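Local coordinates for protein transcriptional regulator, MarR family (Neisseria meningitidis serogroup B, PDB 3G3Z) that probably binds DNA and regulates transcription, as other winged-helix regulators of the MarR family do, at residues I75-G80 against R87-T92. Residues are numbered along the deposited sequence; the frame is centred on the assembly and turned at random.
Sequences IEWQEG and RLLSLT
E76 and S90 form the hydrogen-bonded pair of a short antiparallel sheet, each backbone N giving a bond to the other's carbonyl O (E76 N to S90 O and S90 N to E76 O, both 2.8 Å). Further along, Q78 N donates to L88 O at 3.1 Å in a straighter bond (164°). R87 adds a side-chain bond: its chain kinks beyond CG (chi2 132°, chi3 32°), which brings NH1 to Q78 O at a doubtfully short 2.5 Å, while G80 O lies over one guanidinium face and NH2 hydrogen-bonds Q82 O in the connecting loop. Strands 75-77 and 89-91 make the beta hairpin, or wing, of the winged helix-turn-helix fold characteristic of MarR regulators. On the face carrying W77 and L89, L89 CD1 sits over the indole in a CH-pi contact, 3.5 Å from the centroid of the W77 five-membered ring; W77 NE1 is hydrogen-bonded to Q48 OE1. I75 CD1 meets L89 CD1 at 4.0 Å. I75 and L91, a non-hydrogen-bonded pair, have diverging side chains that meet through I75 CG2 and L91 CD1 (3.8 Å); I75, L89 and L91 all touch L40 of helix 31-43. T92 CG2 packs 3.4 Å from I75 O, while T92 OG1 hydrogen-bonds G73 O and caps helix 93-117 through G95 N.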
loop_
_atom_site.group_PDB
_atom_site.type_symbol
_atom_site.label_atom_id
_atom_site.label_comp_id
_atom_site.label_asym_id
_atom_site.label_seq_id
_atom_site.Cartn_x
_atom_site.Cartn_y
_atom_site.Cartn_z
ATOM N N ILE A 75 -15.509 18.259 12.285
ATOM C CA ILE A 75 -16.365 17.995 11.126
ATOM C C ILE A 75 -17.848 18.042 11.514
ATOM O O ILE A 75 -18.179 18.140 12.695
ATOM C CB ILE A 75 -16.038 16.627 10.460
ATOM C CG1 ILE A 75 -16.301 15.474 11.431
ATOM C CG2 ILE A 75 -14.598 16.605 9.912
ATOM C CD1 ILE A 75 -16.291 14.106 10.792
ATOM N N GLU A 76 -18.732 17.957 10.517
ATOM C CA GLU A 76 -20.174 17.957 10.754
ATOM C C GLU A 76 -20.957 17.353 9.586
ATOM O O GLU A 76 -20.595 17.527 8.421
ATOM C CB GLU A 76 -20.665 19.383 11.018
ATOM C CG GLU A 76 -20.519 20.318 9.816
ATOM C CD GLU A 76 -20.555 21.782 10.190
ATOM O OE1 GLU A 76 -20.988 22.108 11.314
ATOM O OE2 GLU A 76 -20.142 22.611 9.354
ATOM N N TRP A 77 -22.027 16.636 9.911
ATOM C CA TRP A 77 -23.002 16.209 8.917
ATOM C C TRP A 77 -24.005 17.333 8.733
ATOM O O TRP A 77 -24.371 18.006 9.699
ATOM C CB TRP A 77 -23.747 14.959 9.388
ATOM C CG TRP A 77 -22.877 13.768 9.581
ATOM C CD1 TRP A 77 -22.548 12.833 8.640
ATOM C CD2 TRP A 77 -22.220 13.369 10.790
ATOM N NE1 TRP A 77 -21.727 11.874 9.188
ATOM C CE2 TRP A 77 -21.508 12.179 10.506
ATOM C CE3 TRP A 77 -22.162 13.900 12.087
ATOM C CZ2 TRP A 77 -20.743 11.511 11.473
ATOM C CZ3 TRP A 77 -21.404 13.233 13.048
ATOM C CH2 TRP A 77 -20.704 12.053 12.734
ATOM N N GLN A 78 -24.453 17.541 7.501
ATOM C CA GLN A 78 -25.582 18.429 7.262
ATOM C C GLN A 78 -26.846 17.730 7.764
ATOM O O GLN A 78 -26.838 16.520 7.985
ATOM C CB GLN A 78 -25.705 18.771 5.780
ATOM C CG GLN A 78 -26.032 17.585 4.896
ATOM C CD GLN A 78 -27.212 17.852 3.985
ATOM O OE1 GLN A 78 -27.085 18.531 2.964
ATOM N NE2 GLN A 78 -28.373 17.314 4.352
ATOM N N GLU A 79 -27.925 18.484 7.950
ATOM C CA GLU A 79 -29.176 17.901 8.441
ATOM C C GLU A 79 -30.083 17.402 7.312
ATOM O O GLU A 79 -30.202 18.045 6.265
ATOM C CB GLU A 79 -29.920 18.877 9.363
ATOM C CG GLU A 79 -29.277 19.059 10.746
ATOM C CD GLU A 79 -29.300 17.790 11.596
ATOM O OE1 GLU A 79 -30.321 17.070 11.579
ATOM O OE2 GLU A 79 -28.295 17.517 12.288
ATOM N N GLY A 80 -30.714 16.251 7.537
ATOM C CA GLY A 80 -31.627 15.656 6.563
ATOM C C GLY A 80 -32.365 14.446 7.102
ATOM O O GLY A 80 -32.037 13.930 8.176
ATOM N N ARG A 87 -25.129 10.994 4.292
ATOM C CA ARG A 87 -25.337 12.441 4.325
ATOM C C ARG A 87 -24.008 13.198 4.176
ATOM O O ARG A 87 -22.953 12.696 4.568
ATOM C CB ARG A 87 -26.078 12.823 5.612
ATOM C CG ARG A 87 -26.688 14.213 5.624
ATOM C CD ARG A 87 -28.151 14.237 6.118
ATOM N NE ARG A 87 -28.482 13.226 7.130
ATOM C CZ ARG A 87 -28.222 13.324 8.435
ATOM N NH1 ARG A 87 -27.601 14.388 8.931
ATOM N NH2 ARG A 87 -28.580 12.340 9.253
ATOM N N LEU A 88 -24.071 14.395 3.594
ATOM C CA LEU A 88 -22.876 15.178 3.273
ATOM C C LEU A 88 -22.079 15.588 4.500
ATOM O O LEU A 88 -22.621 16.117 5.474
ATOM C CB LEU A 88 -23.229 16.430 2.460
ATOM C CG LEU A 88 -23.398 16.308 0.947
ATOM C CD1 LEU A 88 -24.127 17.538 0.397
ATOM C CD2 LEU A 88 -22.054 16.104 0.243
ATOM N N LEU A 89 -20.778 15.343 4.423
ATOM C CA LEU A 89 -19.852 15.650 5.494
ATOM C C LEU A 89 -19.103 16.943 5.157
ATOM O O LEU A 89 -18.695 17.162 4.018
ATOM C CB LEU A 89 -18.881 14.485 5.653
ATOM C CG LEU A 89 -18.277 14.056 6.981
ATOM C CD1 LEU A 89 -19.301 13.980 8.102
ATOM C CD2 LEU A 89 -17.624 12.697 6.763
ATOM N N SER A 90 -18.923 17.785 6.166
ATOM C CA SER A 90 -18.321 19.095 6.003
ATOM C C SER A 90 -17.293 19.346 7.113
ATOM O O SER A 90 -17.458 18.877 8.237
ATOM C CB SER A 90 -19.435 20.147 6.040
ATOM O OG SER A 90 -18.928 21.459 6.125
ATOM N N LEU A 91 -16.222 20.062 6.789
ATOM C CA LEU A 91 -15.335 20.618 7.813
ATOM C C LEU A 91 -16.027 21.787 8.509
ATOM O O LEU A 91 -16.613 22.655 7.852
ATOM C CB LEU A 91 -14.038 21.120 7.187
ATOM C CG LEU A 91 -12.676 20.416 7.303
ATOM C CD1 LEU A 91 -12.712 18.916 7.612
ATOM C CD2 LEU A 91 -11.885 20.691 6.038
ATOM N N THR A 92 -15.962 21.804 9.835
ATOM C CA THR A 92 -16.421 22.952 10.600
ATOM C C THR A 92 -15.419 24.092 10.443
ATOM O O THR A 92 -14.365 23.924 9.824
ATOM C CB THR A 92 -16.537 22.610 12.082
ATOM O OG1 THR A 92 -15.247 22.232 12.571
ATOM C CG2 THR A 92 -17.532 21.468 12.296
#